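Local coordinates for protein RMD9, mitochondrial (Saccharomyces cerevisiae S288C, PDB 7A9X) that binds a dodecameric sequence element in the 3'-UTRs of yeast mitochondrial mRNAs and takes part in their processing or stability, at residues D158-K163 / I188-A193; A193-S198 / A205-K210. One frame throughout, in Å; residues are numbered along the deposited sequence.

Contact 1: residues D158-K163 / I188-A193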
ATOM      1  N   ASP A 158      19.401  17.922  10.834  1.00 98.41           N
ATOM      2  CA  ASP A 158      19.630  19.202  11.495  1.00101.60           C
ATOM      3  C   ASP A 158      19.438  19.102  13.003  1.00 99.86           C
ATOM      4  O   ASP A 158      20.078  19.842  13.758  1.00 96.18           O
ATOM      5  CB  ASP A 158      18.706  20.269  10.912  1.00108.21           C
ATOM      6  CG  ASP A 158      19.142  20.724   9.535  1.00119.71           C
ATOM      7  OD1 ASP A 158      20.168  20.216   9.037  1.00125.74           O
ATOM      8  OD2 ASP A 158      18.463  21.595   8.953  1.00123.22           O
ATOM      9  N   ILE A 159      18.562  18.204  13.455  1.00 97.74           N
ATOM     10  CA  ILE A 159      18.384  17.990  14.887  1.00 97.93           C
ATOM     11  C   ILE A 159      19.541  17.182  15.458  1.00102.37           C
ATOM     12  O   ILE A 159      20.052  17.491  16.540  1.00109.00           O
ATOM     13  CB  ILE A 159      17.031  17.308  15.155  1.00 95.32           C
ATOM     14  CG1 ILE A 159      15.880  18.188  14.662  1.00 91.97           C
ATOM     15  CG2 ILE A 159      16.872  17.004  16.637  1.00 96.59           C
ATOM     16  CD1 ILE A 159      14.533  17.512  14.728  1.00 84.08           C
ATOM     17  N   LEU A 160      19.974  16.137  14.747  1.00 99.39           N
ATOM     18  CA  LEU A 160      21.096  15.337  15.222  1.00 99.16           C
ATOM     19  C   LEU A 160      22.399  16.124  15.216  1.00106.85           C
ATOM     20  O   LEU A 160      23.321  15.783  15.964  1.00112.65           O
ATOM     21  CB  LEU A 160      21.237  14.070  14.374  1.00 95.39           C
ATOM     22  CG  LEU A 160      20.085  13.064  14.441  1.00 89.70           C
ATOM     23  CD1 LEU A 160      20.395  11.833  13.602  1.00 94.02           C
ATOM     24  CD2 LEU A 160      19.775  12.671  15.878  1.00 83.63           C
ATOM     25  N   ILE A 161      22.494  17.166  14.395  1.00109.19           N
ATOM     26  CA  ILE A 161      23.653  18.052  14.408  1.00116.93           C
ATOM     27  C   ILE A 161      23.500  19.145  15.459  1.00114.94           C
ATOM     28  O   ILE A 161      24.442  19.435  16.201  1.00121.32           O
ATOM     29  CB  ILE A 161      23.870  18.641  12.999  1.00123.73           C
ATOM     30  CG1 ILE A 161      24.390  17.560  12.048  1.00126.88           C
ATOM     31  CG2 ILE A 161      24.820  19.829  13.043  1.00130.71           C
ATOM     32  CD1 ILE A 161      24.631  18.046  10.637  1.00130.24           C
ATOM     33  N   GLY A 162      22.318  19.752  15.549  1.00108.18           N
ATOM     34  CA  GLY A 162      22.060  20.743  16.576  1.00103.35           C
ATOM     35  C   GLY A 162      21.651  22.101  16.044  1.00108.60           C
ATOM     36  O   GLY A 162      21.633  23.087  16.789  1.00112.95           O
ATOM     37  N   LYS A 163      21.323  22.163  14.751  1.00107.30           N
ATOM     38  CA  LYS A 163      20.911  23.428  14.153  1.00106.64           C
ATOM     39  C   LYS A 163      19.568  23.886  14.706  1.00102.16           C
ATOM     40  O   LYS A 163      19.391  25.062  15.040  1.00 98.46           O
ATOM     41  CB  LYS A 163      20.845  23.302  12.632  1.00109.22           C
ATOM     42  CG  LYS A 163      22.192  23.251  11.941  1.00122.41           C
ATOM     43  CD  LYS A 163      22.008  23.212  10.433  1.00132.68           C
ATOM     44  CE  LYS A 163      23.336  23.221   9.695  1.00142.11           C
ATOM     45  NZ  LYS A 163      23.132  23.124   8.221  1.00142.73           N
ATOM     46  N   ILE A 188      15.487   3.724  15.334  1.00 87.03           N
ATOM     47  CA  ILE A 188      16.245   3.382  16.533  1.00 85.52           C
ATOM     48  C   ILE A 188      17.548   4.170  16.580  1.00 87.43           C
ATOM     49  O   ILE A 188      17.964   4.643  17.643  1.00 91.26           O
ATOM     50  CB  ILE A 188      16.486   1.864  16.590  1.00 84.67           C
ATOM     51  CG1 ILE A 188      15.153   1.115  16.506  1.00 80.28           C
ATOM     52  CG2 ILE A 188      17.228   1.485  17.863  1.00 86.72           C
ATOM     53  CD1 ILE A 188      15.284  -0.388  16.635  1.00 86.24           C
ATOM     54  N   ARG A 189      18.205   4.337  15.428  1.00 85.10           N
ATOM     55  CA  ARG A 189      19.449   5.100  15.385  1.00 86.63           C
ATOM     56  C   ARG A 189      19.215   6.554  15.775  1.00 93.32           C
ATOM     57  O   ARG A 189      19.948   7.115  16.596  1.00 98.61           O
ATOM     58  CB  ARG A 189      20.069   5.018  13.991  1.00 90.54           C
ATOM     59  CG  ARG A 189      20.370   3.610  13.511  1.00104.37           C
ATOM     60  CD  ARG A 189      20.724   3.616  12.032  1.00119.18           C
ATOM     61  NE  ARG A 189      20.653   2.283  11.442  1.00133.06           N
ATOM     62  CZ  ARG A 189      20.706   2.039  10.137  1.00143.22           C
ATOM     63  NH1 ARG A 189      20.828   3.041   9.276  1.00145.64           N
ATOM     64  NH2 ARG A 189      20.632   0.792   9.690  1.00147.67           N
ATOM     65  N   ILE A 190      18.194   7.184  15.185  1.00 92.70           N
ATOM     66  CA  ILE A 190      17.899   8.582  15.494  1.00 92.50           C
ATOM     67  C   ILE A 190      17.552   8.743  16.968  1.00 96.73           C
ATOM     68  O   ILE A 190      18.007   9.684  17.631  1.00 99.07           O
ATOM     69  CB  ILE A 190      16.766   9.102  14.590  1.00 85.77           C
ATOM     70  CG1 ILE A 190      17.224   9.153  13.133  1.00 87.80           C
ATOM     71  CG2 ILE A 190      16.291  10.474  15.051  1.00 81.46           C
ATOM     72  CD1 ILE A 190      16.145   9.630  12.178  1.00 84.51           C
ATOM     73  N   TRP A 191      16.747   7.825  17.507  1.00 93.01           N
ATOM     74  CA  TRP A 191      16.326   7.934  18.899  1.00 88.17           C
ATOM     75  C   TRP A 191      17.511   7.779  19.842  1.00 91.69           C
ATOM     76  O   TRP A 191      17.699   8.587  20.760  1.00 93.55           O
ATOM     77  CB  TRP A 191      15.247   6.893  19.201  1.00 77.57           C
ATOM     78  CG  TRP A 191      14.846   6.830  20.645  1.00 78.04           C
ATOM     79  CD1 TRP A 191      14.125   7.757  21.342  1.00 77.46           C
ATOM     80  CD2 TRP A 191      15.137   5.773  21.568  1.00 83.81           C
ATOM     81  NE1 TRP A 191      13.955   7.345  22.643  1.00 79.85           N
ATOM     82  CE2 TRP A 191      14.566   6.130  22.807  1.00 84.32           C
ATOM     83  CE3 TRP A 191      15.827   4.560  21.468  1.00 89.08           C
ATOM     84  CZ2 TRP A 191      14.666   5.318  23.937  1.00 87.96           C
ATOM     85  CZ3 TRP A 191      15.924   3.756  22.589  1.00 91.51           C
ATOM     86  CH2 TRP A 191      15.347   4.138  23.807  1.00 92.48           C
ATOM     87  N   GLU A 192      18.333   6.750  19.625  1.00 91.81           N
ATOM     88  CA  GLU A 192      19.453   6.513  20.523  1.00 96.78           C
ATOM     89  C   GLU A 192      20.576   7.519  20.305  1.00 99.95           C
ATOM     90  O   GLU A 192      21.357   7.777  21.228  1.00107.24           O
ATOM     91  CB  GLU A 192      19.967   5.082  20.354  1.00101.52           C
ATOM     92  CG  GLU A 192      20.288   4.395  21.673  1.00108.17           C
ATOM     93  CD  GLU A 192      19.687   3.007  21.773  1.00113.40           C
ATOM     94  OE1 GLU A 192      19.419   2.392  20.719  1.00113.99           O
ATOM     95  OE2 GLU A 192      19.471   2.534  22.909  1.00116.62           O
ATOM     96  N   ALA A 193      20.678   8.099  19.106  1.00 98.16           N
ATOM     97  CA  ALA A 193      21.649   9.167  18.902  1.00 98.91           C
ATOM     98  C   ALA A 193      21.219  10.457  19.587  1.00101.67           C
ATOM     99  O   ALA A 193      22.067  11.314  19.859  1.00109.25           O
ATOM    100  CB  ALA A 193      21.872   9.413  17.411  1.00 87.84           C
TER
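A single side chain, Leu160, carries one whole side of this contact, and part of what it meets is backbone: its CD2 approaches the carbonyl O of Ile190 at 3.9 Å, closer than any side-chain atom across the contact. Leu160 CD2 also lies 4.2 Å from Ala193 CB, while CD1 touches Ile190 CG1. The side chains of Leu160 and Ile190 cross at about a right angle. With CG of Leu160 anti to the carbonyl carbon (chi1 -65°) the branch points at helix 184-193, and chi2 turns CD1 to Ile190 CG1 and CD2 to Ile190 O and Ala193 CB. No hydrogen bond links the segments; the join is apolar and small. It sets the last turn of helix 151-161 against the end of helix 184-193, which falls within the probable first pentatricopeptide repeat. Just beyond Leu160 the first helix stops in a Schellman motif: Gly162 is its C-prime residue, with a phi of 122° that suits glycine, and Lys163 N reaches back to Asp158 O at 2.8 Å. Ile190 is buried, its side chain also resting on Leu175 and Phe178 of helix 168-180, whereas Leu160 and Ala193 stay partly exposed.

Contact 2: residues A193-S198 / A205-K210. With nucleotides of chain B.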
ATOM      1  N   ALA A 193      20.678   8.099  19.106  1.00 98.16           N
ATOM      2  CA  ALA A 193      21.649   9.167  18.902  1.00 98.91           C
ATOM      3  C   ALA A 193      21.219  10.457  19.587  1.00101.67           C
ATOM      4  O   ALA A 193      22.067  11.314  19.859  1.00109.25           O
ATOM      5  CB  ALA A 193      21.872   9.413  17.411  1.00 87.84           C
ATOM      6  N   SER A 194      19.923  10.611  19.870  1.00 96.68           N
ATOM      7  CA  SER A 194      19.454  11.778  20.602  1.00104.93           C
ATOM      8  C   SER A 194      19.932  11.779  22.047  1.00115.59           C
ATOM      9  O   SER A 194      19.932  12.836  22.685  1.00119.71           O
ATOM     10  CB  SER A 194      17.927  11.847  20.564  1.00104.31           C
ATOM     11  OG  SER A 194      17.361  10.741  21.244  1.00105.69           O
ATOM     12  N   LYS A 195      20.333  10.621  22.579  1.00119.79           N
ATOM     13  CA  LYS A 195      20.849  10.575  23.943  1.00123.56           C
ATOM     14  C   LYS A 195      22.129  11.392  24.072  1.00123.09           C
ATOM     15  O   LYS A 195      22.313  12.124  25.052  1.00127.53           O
ATOM     16  CB  LYS A 195      21.092   9.125  24.365  1.00128.21           C
ATOM     17  CG  LYS A 195      19.853   8.243  24.359  1.00126.56           C
ATOM     18  CD  LYS A 195      20.206   6.818  24.760  1.00125.79           C
ATOM     19  CE  LYS A 195      18.977   5.929  24.775  1.00121.77           C
ATOM     20  NZ  LYS A 195      19.325   4.520  25.101  1.00119.25           N
ATOM     21  N   ASN A 196      23.017  11.290  23.090  1.00121.36           N
ATOM     22  CA  ASN A 196      24.301  11.991  23.125  1.00128.28           C
ATOM     23  C   ASN A 196      24.253  13.255  22.269  1.00127.38           C
ATOM     24  O   ASN A 196      24.984  13.411  21.291  1.00130.53           O
ATOM     25  CB  ASN A 196      25.423  11.059  22.675  1.00133.37           C
ATOM     26  CG  ASN A 196      25.721   9.970  23.689  1.00135.99           C
ATOM     27  OD1 ASN A 196      25.723  10.213  24.897  1.00132.91           O
ATOM     28  ND2 ASN A 196      25.974   8.761  23.201  1.00140.00           N
ATOM     29  N   LEU A 197      23.372  14.170  22.659  1.00120.82           N
ATOM     30  CA  LEU A 197      23.246  15.466  22.012  1.00117.65           C
ATOM     31  C   LEU A 197      23.655  16.570  22.977  1.00123.63           C
ATOM     32  O   LEU A 197      23.406  16.481  24.183  1.00122.20           O
ATOM     33  CB  LEU A 197      21.814  15.708  21.524  1.00108.91           C
ATOM     34  CG  LEU A 197      21.348  14.904  20.311  1.00106.70           C
ATOM     35  CD1 LEU A 197      19.953  15.348  19.891  1.00 92.46           C
ATOM     36  CD2 LEU A 197      22.332  15.052  19.164  1.00112.31           C
ATOM     37  N   SER A 198      24.275  17.620  22.430  1.00130.32           N
ATOM     38  CA  SER A 198      24.715  18.738  23.260  1.00134.65           C
ATOM     39  C   SER A 198      23.529  19.451  23.898  1.00135.78           C
ATOM     40  O   SER A 198      23.518  19.704  25.109  1.00138.17           O
ATOM     41  CB  SER A 198      25.543  19.713  22.426  1.00137.81           C
ATOM     42  OG  SER A 198      25.891  20.851  23.192  1.00144.36           O
ATOM     43  N   ALA A 205      13.629  15.618  25.353  1.00 88.89           N
ATOM     44  CA  ALA A 205      12.359  15.468  24.649  1.00 88.75           C
ATOM     45  C   ALA A 205      12.228  14.079  24.041  1.00 86.23           C
ATOM     46  O   ALA A 205      11.140  13.492  24.050  1.00 81.98           O
ATOM     47  CB  ALA A 205      12.225  16.543  23.572  1.00 85.29           C
ATOM     48  N   PHE A 206      13.327  13.532  23.517  1.00 86.00           N
ATOM     49  CA  PHE A 206      13.307  12.193  22.940  1.00 83.00           C
ATOM     50  C   PHE A 206      13.171  11.095  23.989  1.00 84.01           C
ATOM     51  O   PHE A 206      12.976   9.933  23.618  1.00 84.65           O
ATOM     52  CB  PHE A 206      14.570  11.951  22.112  1.00 81.83           C
ATOM     53  CG  PHE A 206      14.488  12.474  20.702  1.00 82.54           C
ATOM     54  CD1 PHE A 206      14.756  13.805  20.423  1.00 83.78           C
ATOM     55  CD2 PHE A 206      14.158  11.628  19.652  1.00 81.46           C
ATOM     56  CE1 PHE A 206      14.685  14.286  19.126  1.00 83.83           C
ATOM     57  CE2 PHE A 206      14.086  12.102  18.353  1.00 77.92           C
ATOM     58  CZ  PHE A 206      14.350  13.432  18.089  1.00 80.09           C
ATOM     59  N   GLN A 207      13.271  11.428  25.274  1.00 83.06           N
ATOM     60  CA  GLN A 207      13.102  10.463  26.351  1.00 83.82           C
ATOM     61  C   GLN A 207      11.763  10.607  27.060  1.00 80.71           C
ATOM     62  O   GLN A 207      11.516   9.903  28.045  1.00 88.64           O
ATOM     63  CB  GLN A 207      14.247  10.589  27.357  1.00 84.03           C
ATOM     64  CG  GLN A 207      15.616  10.330  26.752  1.00 91.01           C
ATOM     65  CD  GLN A 207      15.738   8.932  26.179  1.00 98.29           C
ATOM     66  OE1 GLN A 207      15.184   7.975  26.722  1.00105.03           O
ATOM     67  NE2 GLN A 207      16.462   8.807  25.072  1.00 94.56           N
ATOM     68  N   GLU A 208      10.900  11.500  26.585  1.00 74.13           N
ATOM     69  CA  GLU A 208       9.589  11.677  27.183  1.00 76.45           C
ATOM     70  C   GLU A 208       8.744  10.413  27.006  1.00 81.60           C
ATOM     71  O   GLU A 208       8.961   9.641  26.067  1.00 81.75           O
ATOM     72  CB  GLU A 208       8.881  12.877  26.558  1.00 77.32           C
ATOM     73  CG  GLU A 208       9.528  14.213  26.898  1.00 79.45           C
ATOM     74  CD  GLU A 208       8.823  15.388  26.251  1.00 84.56           C
ATOM     75  OE1 GLU A 208       9.469  16.445  26.080  1.00 88.27           O
ATOM     76  OE2 GLU A 208       7.626  15.255  25.914  1.00 84.09           O
ATOM     77  N   PRO A 209       7.777  10.181  27.902  1.00 82.55           N
ATOM     78  CA  PRO A 209       7.006   8.925  27.847  1.00 83.70           C
ATOM     79  C   PRO A 209       6.328   8.658  26.513  1.00 79.33           C
ATOM     80  O   PRO A 209       6.281   7.499  26.078  1.00 75.67           O
ATOM     81  CB  PRO A 209       5.981   9.104  28.976  1.00 80.27           C
ATOM     82  CG  PRO A 209       6.653  10.011  29.944  1.00 76.13           C
ATOM     83  CD  PRO A 209       7.477  10.960  29.117  1.00 77.99           C
ATOM     84  N   LYS A 210       5.794   9.685  25.848  1.00 78.02           N
ATOM     85  CA  LYS A 210       5.098   9.435  24.591  1.00 78.48           C
ATOM     86  C   LYS A 210       6.063   9.039  23.483  1.00 76.36           C
ATOM     87  O   LYS A 210       5.674   8.325  22.552  1.00 72.56           O
ATOM     88  CB  LYS A 210       4.273  10.654  24.178  1.00 78.52           C
ATOM     89  CG  LYS A 210       5.059  11.935  23.958  1.00 85.92           C
ATOM     90  CD  LYS A 210       4.120  13.030  23.480  1.00 96.21           C
ATOM     91  CE  LYS A 210       4.772  14.398  23.503  1.00106.68           C
ATOM     92  NZ  LYS A 210       3.792  15.459  23.136  1.00113.15           N
TER
ATOM     93  P     A B   3      -1.175  14.211  23.375  1.00 72.48           P
ATOM     94  OP1   A B   3      -1.942  12.983  23.043  1.00 71.14           O
ATOM     95  OP2   A B   3       0.276  14.115  23.679  1.00 78.11           O
ATOM     96  O5'   A B   3      -1.349  15.230  22.167  1.00 74.74           O
ATOM     97  C5'   A B   3      -2.633  15.541  21.652  1.00 71.43           C
ATOM     98  C4'   A B   3      -2.563  16.696  20.690  1.00 71.56           C
ATOM     99  O4'   A B   3      -2.093  17.878  21.385  1.00 73.34           O
ATOM    100  C3'   A B   3      -1.591  16.531  19.531  1.00 71.50           C
ATOM    101  O3'   A B   3      -2.146  15.776  18.466  1.00 69.80           O
ATOM    102  C2'   A B   3      -1.262  17.972  19.160  1.00 75.59           C
ATOM    103  O2'   A B   3      -2.294  18.535  18.362  1.00 77.29           O
ATOM    104  C1'   A B   3      -1.284  18.655  20.529  1.00 76.48           C
ATOM    105  N9    A B   3       0.060  18.759  21.127  1.00 82.62           N
ATOM    106  C8    A B   3       0.689  17.856  21.949  1.00 83.25           C
ATOM    107  N7    A B   3       1.888  18.229  22.326  1.00 83.33           N
ATOM    108  C5    A B   3       2.060  19.462  21.711  1.00 84.40           C
ATOM    109  C6    A B   3       3.124  20.382  21.713  1.00 84.63           C
ATOM    110  N6    A B   3       4.265  20.193  22.378  1.00 79.18           N
ATOM    111  N1    A B   3       2.975  21.518  20.995  1.00 91.03           N
ATOM    112  C2    A B   3       1.832  21.709  20.327  1.00 92.96           C
ATOM    113  N3    A B   3       0.761  20.922  20.248  1.00 90.98           N
ATOM    114  C4    A B   3       0.942  19.802  20.970  1.00 86.63           C
TER
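At the probable junction of the first and second pentatricopeptide repeats, a type I beta turn from Ala205 to Glu208 brings Phe206 against Ser194. The serine CB sits over one face of the phenyl ring in a CH-pi contact, with Ser194 CB 3.9 Å from the centroid of the Phe206 ring and offset toward the rim on the CG side. A chi1 of 65° tucks Ser194 OG back over its own backbone and sets it 3.2 Å from Phe206 CB. Beside this pair, Gln207 bends at chi2 and its NE2 meets the aliphatic stem of Lys195, 3.5 Å from CG; the charged end of that lysine is salt-bridged to Glu192. An alanine in place of Phe206 would probably leave Ser194 CB without its ring face and open a gap beside Ala171 and Leu175. Glu208 is the N-cap of helix 209-223, whose first turn carries Lys210 with NZ 3.5 Å from N7 of A3 of chain B, the bound RNA. The Phe206 side chain also touches Ala171 and Leu175 of helix 168-180, so it meets both that helix and segment 193-198, while the turn leads from helix 200-205 into helix 209-223.

In the fold
From the N terminus, helix 151-161 comes first, and contact 1 closes a 24-residue excursion, mostly helical and including helix 168-180, by bringing helix 184-193 back beside it. Contact 2 then closes a much shorter loop, six residues around helix 200-205, before helix 209-223 sets off. The two follow in series, neither nesting nor crossing, and share Ala193, their centres about 9 Å apart. They also touch directly: Trp191 NE1 probably donates to Phe206 O at 2.9 Å, and Leu197 packs on the backbone of Ile159 and Leu160. Together they join the helix before the probable first repeat to that repeat and to the start of the second.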